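Local atomic coordinates of glucanase (Klebsiella pneumoniae, PDB entry 5GY3), a protein that probably hydrolyses internal beta-1,4-glucosidic linkages in cellulose, lichenin and cereal beta-D-glucans as a family 8 endoglucanase. Residues Leu223-Ala228 with Ala233-Trp238; Leu270-Asp275 with Gln300-Ala305. All coordinates share one frame; numbering follows the deposited sequence.

Contact 1: residues Leu223-Ala228 with Ala233-Trp238; sequences LYLSWA and ALLAPW
In a helical hairpin of the (alpha/alpha)6-barrel fold of glycoside hydrolase family 8, helix 220-228 is followed, after a short linker, by the antiparallel helix 236-243, and Leu225 packs against Leu234, Leu235 and, more lightly, Trp238. The backbones come nearest at Leu225 and Leu235, whose CA atoms are 6.8 Å apart. With CG anti to its carbonyl carbon (chi1 -74°), Leu225 reaches across and puts both methyls on Leu234: its CD1 lies 3.8 Å from Leu234 CB, while CD2 sits 3.9 Å from Leu234 CD1. These two side chains cross at about a right angle. Leu235 packs at the base of Leu225, CD2 3.9 Å from its CB, and its second methyl, CD1, rests on the backbone of Ser226 at 4.1 Å from CA. Contacts across the hairpin are thus apolar packing, and the surface they bury is 219 Å². Phe155 of helix 155-164 also touches Leu225, and Pro222 packs against both Leu235 and Trp238. Leu225 CD1 also nears two polar atoms: it approaches the Trp238 indole obliquely, 4.1 Å from NE1, and lies 3.6 Å from Leu234 O, a carbonyl oxygen in the plane of that indole at its edge.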
loop_
_atom_site.group_PDB
_atom_site.type_symbol
_atom_site.label_atom_id
_atom_site.label_comp_id
_atom_site.label_asym_id
_atom_site.label_seq_id
_atom_site.Cartn_x
_atom_site.Cartn_y
_atom_site.Cartn_z
ATOM N N LEU A 223 -2.511 4.948 -7.542
ATOM C CA LEU A 223 -2.873 5.681 -6.337
ATOM C C LEU A 223 -1.641 6.312 -5.699
ATOM O O LEU A 223 -1.616 7.517 -5.439
ATOM C CB LEU A 223 -3.577 4.755 -5.348
ATOM C CG LEU A 223 -3.733 5.260 -3.909
ATOM C CD1 LEU A 223 -4.629 6.509 -3.828
ATOM C CD2 LEU A 223 -4.309 4.142 -3.055
ATOM N N TYR A 224 -0.595 5.515 -5.448
ATOM C CA TYR A 224 0.572 6.089 -4.774
ATOM C C TYR A 224 1.311 7.078 -5.673
ATOM O O TYR A 224 1.833 8.091 -5.184
ATOM C CB TYR A 224 1.515 4.979 -4.310
ATOM C CG TYR A 224 0.952 4.079 -3.240
ATOM C CD1 TYR A 224 0.167 4.580 -2.207
ATOM C CD2 TYR A 224 1.219 2.711 -3.260
ATOM C CE1 TYR A 224 -0.337 3.727 -1.213
ATOM C CE2 TYR A 224 0.721 1.866 -2.289
ATOM C CZ TYR A 224 -0.057 2.373 -1.268
ATOM O OH TYR A 224 -0.535 1.506 -0.301
ATOM N N LEU A 225 1.343 6.822 -6.985
ATOM C CA LEU A 225 1.967 7.767 -7.909
ATOM C C LEU A 225 1.234 9.100 -7.916
ATOM O O LEU A 225 1.855 10.168 -7.856
ATOM C CB LEU A 225 1.986 7.188 -9.326
ATOM C CG LEU A 225 2.977 6.066 -9.632
ATOM C CD1 LEU A 225 2.709 5.517 -11.038
ATOM C CD2 LEU A 225 4.423 6.553 -9.498
ATOM N N SER A 226 -0.089 9.055 -8.054
ATOM C CA SER A 226 -0.858 10.289 -8.068
ATOM C C SER A 226 -0.812 10.990 -6.712
ATOM O O SER A 226 -0.833 12.224 -6.653
ATOM C CB SER A 226 -2.297 9.991 -8.476
ATOM O OG SER A 226 -3.006 11.209 -8.559
ATOM N N TRP A 227 -0.739 10.222 -5.622
ATOM C CA TRP A 227 -0.624 10.809 -4.288
ATOM C C TRP A 227 0.660 11.623 -4.169
ATOM O O TRP A 227 0.660 12.748 -3.644
ATOM C CB TRP A 227 -0.658 9.674 -3.260
ATOM C CG TRP A 227 -1.042 10.021 -1.863
ATOM C CD1 TRP A 227 -0.847 11.212 -1.206
ATOM C CD2 TRP A 227 -1.706 9.155 -0.937
ATOM N NE1 TRP A 227 -1.351 11.127 0.076
ATOM C CE2 TRP A 227 -1.882 9.875 0.262
ATOM C CE3 TRP A 227 -2.171 7.832 -1.008
ATOM C CZ2 TRP A 227 -2.503 9.321 1.381
ATOM C CZ3 TRP A 227 -2.788 7.288 0.105
ATOM C CH2 TRP A 227 -2.947 8.027 1.281
ATOM N N ALA A 228 1.765 11.073 -4.670
ATOM C CA ALA A 228 3.047 11.763 -4.585
ATOM C C ALA A 228 3.187 12.850 -5.645
ATOM O O ALA A 228 3.712 13.932 -5.351
ATOM C CB ALA A 228 4.183 10.750 -4.705
ATOM N N ALA A 233 5.444 11.111 -14.986
ATOM C CA ALA A 233 5.408 10.363 -16.236
ATOM C C ALA A 233 5.175 8.871 -16.026
ATOM O O ALA A 233 4.828 8.176 -16.989
ATOM C CB ALA A 233 6.704 10.577 -17.017
ATOM N N LEU A 234 5.369 8.356 -14.804
ATOM C CA LEU A 234 5.075 6.956 -14.528
ATOM C C LEU A 234 3.581 6.670 -14.572
ATOM O O LEU A 234 3.189 5.504 -14.633
ATOM C CB LEU A 234 5.639 6.546 -13.164
ATOM C CG LEU A 234 7.164 6.511 -13.123
ATOM C CD1 LEU A 234 7.661 6.465 -11.674
ATOM C CD2 LEU A 234 7.665 5.314 -13.914
ATOM N N LEU A 235 2.742 7.701 -14.541
ATOM C CA LEU A 235 1.308 7.477 -14.666
ATOM C C LEU A 235 0.884 7.187 -16.098
ATOM O O LEU A 235 -0.250 6.746 -16.311
ATOM C CB LEU A 235 0.545 8.689 -14.119
ATOM C CG LEU A 235 0.429 8.730 -12.590
ATOM C CD1 LEU A 235 0.056 10.106 -12.100
ATOM C CD2 LEU A 235 -0.625 7.731 -12.119
ATOM N N ALA A 236 1.775 7.389 -17.073
ATOM C CA ALA A 236 1.372 7.305 -18.478
ATOM C C ALA A 236 0.757 5.964 -18.874
ATOM O O ALA A 236 -0.297 5.971 -19.536
ATOM C CB ALA A 236 2.570 7.647 -19.373
ATOM N N PRO A 237 1.341 4.799 -18.559
ATOM C CA PRO A 237 0.682 3.550 -18.987
ATOM C C PRO A 237 -0.646 3.322 -18.290
ATOM O O PRO A 237 -1.541 2.686 -18.868
ATOM C CB PRO A 237 1.708 2.460 -18.635
ATOM C CG PRO A 237 2.544 3.060 -17.545
ATOM C CD PRO A 237 2.631 4.532 -17.895
ATOM N N TRP A 238 -0.797 3.815 -17.060
ATOM C CA TRP A 238 -2.050 3.648 -16.331
ATOM C C TRP A 238 -3.165 4.455 -16.977
ATOM O O TRP A 238 -4.273 3.948 -17.201
ATOM C CB TRP A 238 -1.851 4.077 -14.878
ATOM C CG TRP A 238 -0.806 3.256 -14.206
ATOM C CD1 TRP A 238 0.519 3.557 -14.050
ATOM C CD2 TRP A 238 -1.001 1.970 -13.621
ATOM N NE1 TRP A 238 1.161 2.529 -13.387
ATOM C CE2 TRP A 238 0.248 1.542 -13.120
ATOM C CE3 TRP A 238 -2.112 1.143 -13.470
ATOM C CZ2 TRP A 238 0.411 0.316 -12.469
ATOM C CZ3 TRP A 238 -1.955 -0.069 -12.822
ATOM C CH2 TRP A 238 -0.700 -0.474 -12.331
#

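Contact 2: residues Leu270-Asp275 with Gln300-Ala305; sequences LLAVRD and QLVWLA
Val302 of helix 293-307 fits against the Ala272-Val273 turn of helix 268-278, a small contact joining two C-terminal helices of the (alpha/alpha)6 barrel, in which one branched side chain does most of the touching. The tight part lies at its two methyls. CG2 meets CG2 of Val273 at 3.7 Å and also lies 3.8 Å from Val273 N, so it rests on backbone as well as side chain. The other methyl, CG1, is anti to Val302's own backbone N (chi1 164°) and reaches Ala272 O at 3.5 Å. Ala272 CB faces the Val302 side chain, 4.1 Å from CG2; so small a residue is consistent with the 6.3 Å between the CA atoms of Val273 and Val302. Away from this point the contact is loose. Just 116 Å² is buried in all, and the Asp275 side chain stays 6.2 Å from segment 300-305. Arg274, turned away from 300-305, instead pairs with Asp275 in a salt bridge within its own helix: NH2 approaches OD1 nearly along the C-O axis at 2.9 Å, and OD1 lies 21° out of the Arg274 guanidinium plane. Each charge has a second partner, Glu280 for Arg274 and Arg247 for Asp275. Gln282 touches Val302 and hydrogen-bonds Ala272 O. Helix 220-228 borders both partners, with Pro222 against Val273 and Leu223 against Val302, while helix 29-41 packs on Leu301 and Leu304.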
loop_
_atom_site.group_PDB
_atom_site.type_symbol
_atom_site.label_atom_id
_atom_site.label_comp_id
_atom_site.label_asym_id
_atom_site.label_seq_id
_atom_site.Cartn_x
_atom_site.Cartn_y
_atom_site.Cartn_z
ATOM N N LEU A 270 -12.040 0.337 -6.527
ATOM C CA LEU A 270 -11.229 0.238 -7.743
ATOM C C LEU A 270 -11.582 1.348 -8.717
ATOM O O LEU A 270 -10.698 1.970 -9.320
ATOM C CB LEU A 270 -11.412 -1.121 -8.427
ATOM C CG LEU A 270 -10.807 -2.379 -7.810
ATOM C CD1 LEU A 270 -11.040 -3.573 -8.746
ATOM C CD2 LEU A 270 -9.330 -2.192 -7.581
ATOM N N LEU A 271 -12.878 1.609 -8.883
ATOM C CA LEU A 271 -13.306 2.672 -9.778
ATOM C C LEU A 271 -12.830 4.035 -9.284
ATOM O O LEU A 271 -12.503 4.904 -10.098
ATOM C CB LEU A 271 -14.829 2.636 -9.915
ATOM C CG LEU A 271 -15.490 3.663 -10.827
ATOM C CD1 LEU A 271 -14.887 3.580 -12.211
ATOM C CD2 LEU A 271 -17.008 3.427 -10.870
ATOM N N ALA A 272 -12.763 4.225 -7.963
ATOM C CA ALA A 272 -12.234 5.471 -7.415
ATOM C C ALA A 272 -10.768 5.667 -7.792
ATOM O O ALA A 272 -10.344 6.785 -8.102
ATOM C CB ALA A 272 -12.415 5.494 -5.897
ATOM N N VAL A 273 -9.978 4.592 -7.801
ATOM C CA VAL A 273 -8.596 4.724 -8.268
ATOM C C VAL A 273 -8.557 5.085 -9.750
ATOM O O VAL A 273 -7.722 5.889 -10.186
ATOM C CB VAL A 273 -7.801 3.435 -7.981
ATOM C CG1 VAL A 273 -6.416 3.487 -8.654
ATOM C CG2 VAL A 273 -7.651 3.240 -6.483
ATOM N N ARG A 274 -9.439 4.486 -10.555
ATOM C CA ARG A 274 -9.510 4.850 -11.967
ATOM C C ARG A 274 -9.808 6.339 -12.129
ATOM O O ARG A 274 -9.149 7.027 -12.917
ATOM C CB ARG A 274 -10.558 3.990 -12.682
ATOM C CG ARG A 274 -10.758 4.297 -14.169
ATOM C CD ARG A 274 -11.846 5.332 -14.344
ATOM N NE ARG A 274 -12.149 5.605 -15.742
ATOM C CZ ARG A 274 -12.705 6.737 -16.146
ATOM N NH1 ARG A 274 -12.969 6.934 -17.435
ATOM N NH2 ARG A 274 -12.980 7.677 -15.251
ATOM N N ASP A 275 -10.805 6.850 -11.390
ATOM C CA ASP A 275 -11.160 8.266 -11.486
ATOM C C ASP A 275 -9.995 9.149 -11.064
ATOM O O ASP A 275 -9.707 10.167 -11.710
ATOM C CB ASP A 275 -12.381 8.583 -10.616
ATOM C CG ASP A 275 -13.695 8.075 -11.208
ATOM O OD1 ASP A 275 -13.743 7.736 -12.406
ATOM O OD2 ASP A 275 -14.689 8.028 -10.452
ATOM N N GLN A 300 -11.604 5.822 0.460
ATOM C CA GLN A 300 -11.177 6.896 1.342
ATOM C C GLN A 300 -9.724 7.281 1.117
ATOM O O GLN A 300 -9.368 8.446 1.314
ATOM C CB GLN A 300 -11.383 6.492 2.791
ATOM C CG GLN A 300 -12.837 6.361 3.174
ATOM C CD GLN A 300 -12.967 5.721 4.520
ATOM O OE1 GLN A 300 -13.002 6.408 5.543
ATOM N NE2 GLN A 300 -13.012 4.398 4.540
ATOM N N LEU A 301 -8.875 6.320 0.740
ATOM C CA LEU A 301 -7.486 6.641 0.432
ATOM C C LEU A 301 -7.390 7.508 -0.816
ATOM O O LEU A 301 -6.540 8.408 -0.895
ATOM C CB LEU A 301 -6.685 5.360 0.248
ATOM C CG LEU A 301 -6.505 4.483 1.482
ATOM C CD1 LEU A 301 -5.972 3.127 1.064
ATOM C CD2 LEU A 301 -5.567 5.161 2.483
ATOM N N VAL A 302 -8.258 7.251 -1.799
ATOM C CA VAL A 302 -8.301 8.093 -2.992
ATOM C C VAL A 302 -8.672 9.521 -2.616
ATOM O O VAL A 302 -8.056 10.484 -3.085
ATOM C CB VAL A 302 -9.272 7.492 -4.031
ATOM C CG1 VAL A 302 -9.627 8.513 -5.093
ATOM C CG2 VAL A 302 -8.632 6.279 -4.677
ATOM N N TRP A 303 -9.661 9.677 -1.733
ATOM C CA TRP A 303 -10.054 11.005 -1.275
ATOM C C TRP A 303 -8.911 11.697 -0.542
ATOM O O TRP A 303 -8.628 12.877 -0.793
ATOM C CB TRP A 303 -11.286 10.896 -0.376
ATOM C CG TRP A 303 -11.802 12.224 0.093
ATOM C CD1 TRP A 303 -11.808 12.694 1.375
ATOM C CD2 TRP A 303 -12.366 13.259 -0.720
ATOM N NE1 TRP A 303 -12.356 13.955 1.412
ATOM C CE2 TRP A 303 -12.706 14.325 0.139
ATOM C CE3 TRP A 303 -12.624 13.387 -2.089
ATOM C CZ2 TRP A 303 -13.289 15.505 -0.328
ATOM C CZ3 TRP A 303 -13.203 14.555 -2.552
ATOM C CH2 TRP A 303 -13.532 15.598 -1.672
ATOM N N LEU A 304 -8.227 10.966 0.348
ATOM C CA LEU A 304 -7.068 11.510 1.051
ATOM C C LEU A 304 -5.961 11.908 0.085
ATOM O O LEU A 304 -5.325 12.957 0.250
ATOM C CB LEU A 304 -6.546 10.480 2.048
ATOM C CG LEU A 304 -5.406 10.939 2.943
ATOM C CD1 LEU A 304 -5.761 12.263 3.618
ATOM C CD2 LEU A 304 -5.140 9.874 3.967
ATOM N N ALA A 305 -5.691 11.062 -0.914
ATOM C CA ALA A 305 -4.690 11.403 -1.917
ATOM C C ALA A 305 -5.038 12.712 -2.615
ATOM O O ALA A 305 -4.163 13.557 -2.842
ATOM C CB ALA A 305 -4.557 10.261 -2.929
#

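How the contacts relate
Following the chain from the N terminus, contact 1 comes first and closes a short loop, with four residues between 223-228 and 233-238. Contact 2 comes later and spans 24 residues between 270-275 and 300-305, ten of them helical. The two loops run in series, neither nesting nor crossing, yet in space their centres are 12 Å apart and they touch. Segment 223-228 is the bridge: the Trp227 ring packs on Ala305 and Leu304, with its CD2 3.6 Å from Ala305 CB, and Leu223 CD1 lies 3.9 Å from that same CB. Helix 220-228 thus faces helix 236-243 on one side of its surface and the C-terminal helices 268-278 and 293-307 elsewhere.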